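Local coordinates for CurF (PDB 5DP2), which probably builds the cyclopropane ring of curacin A, as an NADP-binding cyclopropanase of the enoyl reductase family, at residues S36-V41 with F116-P121; Q29-P34 with T87-G92. All coordinates share one frame; numbering follows the deposited sequence. Where two conformers were deposited one is given.

Contact 1 (S36-V41 with F116-P121)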
loop_
_atom_site.group_PDB
_atom_site.type_symbol
_atom_site.label_atom_id
_atom_site.label_comp_id
_atom_site.label_asym_id
_atom_site.label_seq_id
_atom_site.Cartn_x
_atom_site.Cartn_y
_atom_site.Cartn_z
ATOM N N SER A 36 26.833 15.401 -1.649
ATOM C CA SER A 36 27.075 15.439 -3.076
ATOM C C SER A 36 26.259 14.474 -3.908
ATOM O O SER A 36 26.051 14.730 -5.089
ATOM C CB SER A 36 28.564 15.267 -3.369
ATOM O OG SER A 36 28.999 13.973 -3.045
ATOM N N THR A 37 25.827 13.363 -3.331
ATOM C CA THR A 37 25.003 12.386 -4.065
ATOM C C THR A 37 23.582 12.242 -3.510
ATOM O O THR A 37 22.931 11.231 -3.749
ATOM C CB THR A 37 25.672 11.045 -4.291
ATOM O OG1 THR A 37 25.835 10.466 -3.024
ATOM C CG2 THR A 37 26.994 11.201 -5.024
ATOM N N GLU A 38 23.092 13.274 -2.831
ATOM C CA GLU A 38 21.742 13.289 -2.279
ATOM C C GLU A 38 20.844 14.266 -3.019
ATOM O O GLU A 38 21.321 15.146 -3.731
ATOM C CB GLU A 38 21.793 13.664 -0.802
ATOM C CG GLU A 38 22.521 12.662 0.078
ATOM C CD GLU A 38 22.601 13.069 1.535
ATOM O OE1 GLU A 38 22.633 14.267 1.862
ATOM O OE2 GLU A 38 22.699 12.151 2.356
ATOM N N VAL A 39 19.527 14.110 -2.801
ATOM C CA VAL A 39 18.499 14.985 -3.342
ATOM C C VAL A 39 17.552 15.375 -2.201
ATOM O O VAL A 39 17.178 14.514 -1.403
ATOM C CB VAL A 39 17.679 14.261 -4.447
ATOM C CG1 VAL A 39 16.616 15.153 -5.045
ATOM C CG2 VAL A 39 18.586 13.734 -5.556
ATOM N N GLU A 40 17.157 16.650 -2.151
ATOM C CA GLU A 40 16.172 17.119 -1.160
ATOM C C GLU A 40 14.829 17.376 -1.858
ATOM O O GLU A 40 14.756 18.148 -2.835
ATOM C CB GLU A 40 16.623 18.398 -0.470
ATOM C CG GLU A 40 15.715 18.788 0.692
ATOM C CD GLU A 40 16.052 20.093 1.340
ATOM O OE1 GLU A 40 15.881 20.184 2.583
ATOM O OE2 GLU A 40 16.459 21.020 0.606
ATOM N N VAL A 41 13.783 16.735 -1.329
ATOM C CA VAL A 41 12.427 16.841 -1.852
ATOM C C VAL A 41 11.538 17.541 -0.805
ATOM O O VAL A 41 11.532 17.150 0.374
ATOM C CB VAL A 41 11.841 15.449 -2.157
ATOM C CG1 VAL A 41 10.439 15.573 -2.731
ATOM C CG2 VAL A 41 12.757 14.691 -3.112
ATOM N N PHE A 116 10.600 18.096 4.553
ATOM C CA PHE A 116 11.636 17.847 3.562
ATOM C C PHE A 116 12.202 16.451 3.794
ATOM O O PHE A 116 12.354 16.045 4.950
ATOM C CB PHE A 116 12.772 18.862 3.648
ATOM C CG PHE A 116 12.309 20.284 3.404
ATOM C CD1 PHE A 116 12.199 20.797 2.116
ATOM C CD2 PHE A 116 11.954 21.100 4.464
ATOM C CE1 PHE A 116 11.732 22.079 1.902
ATOM C CE2 PHE A 116 11.487 22.374 4.253
ATOM C CZ PHE A 116 11.379 22.870 2.973
ATOM N N VAL A 117 12.492 15.732 2.703
ATOM C CA VAL A 117 13.145 14.433 2.751
ATOM C C VAL A 117 14.424 14.516 1.929
ATOM O O VAL A 117 14.378 14.932 0.780
ATOM C CB VAL A 117 12.222 13.320 2.211
ATOM C CG1 VAL A 117 12.988 12.008 2.015
ATOM C CG2 VAL A 117 11.049 13.082 3.154
ATOM N N ILE A 118 15.537 14.070 2.520
ATOM C CA ILE A 118 16.800 13.929 1.769
ATOM C C ILE A 118 17.002 12.453 1.504
ATOM O O ILE A 118 17.040 11.647 2.413
ATOM C CB ILE A 118 17.971 14.616 2.491
ATOM C CG1 ILE A 118 17.690 16.133 2.554
ATOM C CG2 ILE A 118 19.271 14.356 1.773
ATOM C CD1 ILE A 118 18.759 16.961 3.244
ATOM N N CYS A 119 17.179 12.102 0.243
ATOM C CA CYS A 119 17.333 10.716 -0.138
ATOM C C CYS A 119 18.271 10.581 -1.312
ATOM O O CYS A 119 18.855 11.532 -1.774
ATOM C CB CYS A 119 15.980 10.090 -0.420
ATOM S SG CYS A 119 15.092 10.817 -1.773
ATOM N N SER A 120 18.429 9.350 -1.784
ATOM C CA SER A 120 19.247 9.061 -2.951
ATOM C C SER A 120 18.467 9.298 -4.243
ATOM O O SER A 120 17.241 9.085 -4.273
ATOM C CB SER A 120 19.681 7.597 -2.903
ATOM O OG SER A 120 19.996 7.107 -4.182
ATOM N N PRO A 121 19.154 9.621 -5.339
ATOM C CA PRO A 121 18.441 9.713 -6.616
ATOM C C PRO A 121 17.706 8.443 -7.013
ATOM O O PRO A 121 16.698 8.534 -7.696
ATOM C CB PRO A 121 19.547 10.032 -7.642
ATOM C CG PRO A 121 20.728 10.346 -6.885
ATOM C CD PRO A 121 20.567 10.012 -5.459
#

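Contact 2 (Q29-P34 with T87-G92)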
loop_
_atom_site.group_PDB
_atom_site.type_symbol
_atom_site.label_atom_id
_atom_site.label_comp_id
_atom_site.label_asym_id
_atom_site.label_seq_id
_atom_site.Cartn_x
_atom_site.Cartn_y
_atom_site.Cartn_z
ATOM N N GLN A 29 12.304 20.277 13.220
ATOM C CA GLN A 29 13.476 19.716 12.577
ATOM C C GLN A 29 14.395 20.810 12.078
ATOM O O GLN A 29 13.932 21.870 11.699
ATOM C CB GLN A 29 13.038 18.875 11.363
ATOM C CG GLN A 29 12.188 17.673 11.726
ATOM C CD GLN A 29 13.027 16.546 12.237
ATOM O OE1 GLN A 29 13.597 15.796 11.459
ATOM N NE2 GLN A 29 13.077 16.378 13.539
ATOM N N GLU A 30 15.683 20.499 11.993
ATOM C CA GLU A 30 16.600 21.373 11.276
ATOM C C GLU A 30 16.473 21.145 9.756
ATOM O O GLU A 30 16.068 20.071 9.268
ATOM C CB GLU A 30 18.032 21.151 11.755
ATOM C CG GLU A 30 18.184 21.426 13.246
ATOM C CD GLU A 30 17.988 22.896 13.621
ATOM O OE1 GLU A 30 18.504 23.781 12.901
ATOM O OE2 GLU A 30 17.318 23.175 14.645
ATOM N N ARG A 31 16.743 22.203 9.016
ATOM C CA ARG A 31 16.855 22.135 7.582
ATOM C C ARG A 31 18.314 21.705 7.316
ATOM O O ARG A 31 19.234 22.288 7.866
ATOM C CB ARG A 31 16.549 23.514 6.960
ATOM C CG ARG A 31 16.455 23.544 5.434
ATOM C CD ARG A 31 15.184 22.890 4.878
ATOM N NE ARG A 31 15.220 22.773 3.420
ATOM C CZ ARG A 31 14.852 23.711 2.554
ATOM N NH1 ARG A 31 14.354 24.867 2.962
ATOM N NH2 ARG A 31 14.958 23.475 1.254
ATOM N N ARG A 32 18.511 20.688 6.499
ATOM C CA ARG A 32 19.820 20.214 6.090
ATOM C C ARG A 32 20.008 20.516 4.613
ATOM O O ARG A 32 19.039 20.765 3.895
ATOM C CB ARG A 32 19.920 18.694 6.286
ATOM C CG ARG A 32 19.808 18.188 7.712
ATOM C CD ARG A 32 19.972 16.672 7.760
ATOM N NE ARG A 32 19.892 16.177 9.130
ATOM C CZ ARG A 32 20.051 14.908 9.481
ATOM N NH1 ARG A 32 20.283 13.971 8.564
ATOM N NH2 ARG A 32 19.958 14.565 10.753
ATOM N N LYS A 33 21.257 20.496 4.179
ATOM C CA LYS A 33 21.581 20.574 2.757
ATOM C C LYS A 33 21.990 19.196 2.255
ATOM O O LYS A 33 22.635 18.434 2.978
ATOM C CB LYS A 33 22.713 21.559 2.529
ATOM C CG LYS A 33 22.341 22.968 2.947
ATOM C CD LYS A 33 23.394 23.979 2.519
ATOM C CE LYS A 33 22.806 25.376 2.362
ATOM N NZ LYS A 33 21.913 25.502 1.169
ATOM N N PRO A 34 21.663 18.862 0.996
ATOM C CA PRO A 34 22.055 17.551 0.498
ATOM C C PRO A 34 23.571 17.472 0.297
ATOM O O PRO A 34 24.184 18.405 -0.236
ATOM C CB PRO A 34 21.295 17.451 -0.838
ATOM C CG PRO A 34 21.018 18.860 -1.252
ATOM C CD PRO A 34 20.814 19.596 0.040
ATOM N N THR A 87 8.289 17.848 -4.662
ATOM C CA THR A 87 9.052 18.618 -5.639
ATOM C C THR A 87 10.502 18.698 -5.207
ATOM O O THR A 87 10.795 19.010 -4.048
ATOM C CB THR A 87 8.493 20.045 -5.742
ATOM O OG1 THR A 87 7.076 19.964 -5.993
ATOM C CG2 THR A 87 9.183 20.860 -6.826
ATOM N N VAL A 88 11.428 18.407 -6.124
ATOM C CA VAL A 88 12.859 18.551 -5.810
ATOM C C VAL A 88 13.174 20.041 -5.586
ATOM O O VAL A 88 12.921 20.875 -6.464
ATOM C CB VAL A 88 13.702 17.973 -6.961
ATOM C CG1 VAL A 88 15.196 18.231 -6.724
ATOM C CG2 VAL A 88 13.449 16.486 -7.108
ATOM N N VAL A 89 13.742 20.354 -4.418
ATOM C CA VAL A 89 14.076 21.737 -4.074
ATOM C C VAL A 89 15.569 22.007 -3.968
ATOM O O VAL A 89 15.966 23.172 -4.031
ATOM C CB VAL A 89 13.345 22.224 -2.810
ATOM C CG1 VAL A 89 11.847 22.361 -3.087
ATOM C CG2 VAL A 89 13.647 21.344 -1.607
ATOM N N ALA A 90 16.386 20.977 -3.806
ATOM C CA ALA A 90 17.856 21.154 -3.786
ATOM C C ALA A 90 18.451 19.829 -4.209
ATOM O O ALA A 90 17.920 18.767 -3.884
ATOM C CB ALA A 90 18.347 21.580 -2.400
ATOM N N VAL A 91 19.576 19.895 -4.913
ATOM C CA VAL A 91 20.225 18.713 -5.413
ATOM C C VAL A 91 21.701 18.742 -5.019
ATOM O O VAL A 91 22.375 19.776 -5.135
ATOM C CB VAL A 91 20.037 18.615 -6.945
ATOM C CG1 VAL A 91 20.651 17.367 -7.497
ATOM C CG2 VAL A 91 18.543 18.648 -7.314
ATOM N N GLY A 92 22.217 17.595 -4.588
ATOM C CA GLY A 92 23.637 17.480 -4.290
ATOM C C GLY A 92 24.475 17.802 -5.523
ATOM O O GLY A 92 24.067 17.599 -6.679
#

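Contact 1 (S36-V41 with F116-P121)
The carboxylate of Glu40 meets the ring of Phe116 at a slant, the two planes 39° apart. Glu40 OE1 sits 3.5 Å from Phe116 CB and 3.7 Å from Phe116 CG, beside the root of the ring. Beyond these segments, Arg31 makes a cation-pi contact with the ring and pairs its NE with the same OE1 in a salt bridge. Glu40 reaches Phe116 on an extended chain, its CG anti to the backbone N (chi1 -172°), and on the way its CG packs 3.8 Å from Ile118 CG1. The other branch of Ile118 is in use too: CG2 comes within 3.4 Å of Glu38 OE1, an oxygen hydrogen-bonded to Lys35 N. All this rides on an antiparallel strand pair of the GroES-like domain. Glu40 and Ile118 form its non-hydrogen-bonded pair, between the hydrogen-bonded pairs Val39-Cys119 and Val41-Val117, whose side chains take the other face and pack on Leu124 and Leu106. The Val41 N to Val117 O bond, 2.8 Å, is nearly straight at 172°. Past the strand end, Pro121 CD lies 3.2 Å from Thr37 O, and Val39 CG2 rests 4.2 Å from that same CD.

Contact 2 (Q29-P34 with T87-G92)
The ring of Pro34 packs against the end of strand 83-91 and does most of the touching. The CB-CG-CD side of the ring lies against two things at once. Its CG and CD are each 4.0 Å from the methyl of Ala90, CB, while CG also rests 3.8 Å from Gly92 N and CB 3.9 Å from that same nitrogen. The ring therefore spans from a side chain to the peptide that joins Val91 to Gly92. Val91 directs its own side chain away, and with no side chain on Gly92 the proline packs straight on backbone.

The second touch is lighter and comes from three residues earlier, at Arg31. Its chain is bent at chi2 (73°), which with an extended next bond brings the guanidinium to Val89. There NH2 comes 3.8 Å from Val89 CG2, the two side chains meeting at a slant. NH2 only grazes this methyl; the guanidinium is held mainly by its NE salt bridge to Glu40 and its cation-pi contact with Phe116.

Val89 and Ala90 both face Glu40 of strand 39-48, a classic beta bulge, which is consistent with both reaching this loop. Val89 has the helix-like psi of -19° expected at the first bulge position. The contact is small and near the surface, held by van der Waals packing alone across the two segments. Residues 29-34 follow strand 25-28, pass over the face of the mixed sheet that carries Glu40 and Ile118, and then lead into strand 39-48. On the way Arg32 leans on Ile118 of strand 116-119, while Val89 touches Phe116 of that strand and Val88 packs on Val39 of strand 39-48.

From the N terminus the four segments come in the order 29-34, 36-41, 87-92 and 116-121, so the contacts cross: contact 2 closes the loop from 29-34 to 87-92, and contact 1 starts within it and closes on 116-121, beyond its end. Strand 39-48 lies between strands 83-91 and 116-119 in the mixed sheet, and contact 1 is one of its two seams there. The other seam ties the contacts together, with Glu38 O probably hydrogen-bonded to Gly92 N at 2.7 Å. Contact 2 adds the run leading into strand 39-48, so that the outer end of the sheet and its incoming loop are joined, in the GroES-like part rather than the parallel sheet of the Rossmann-type domain.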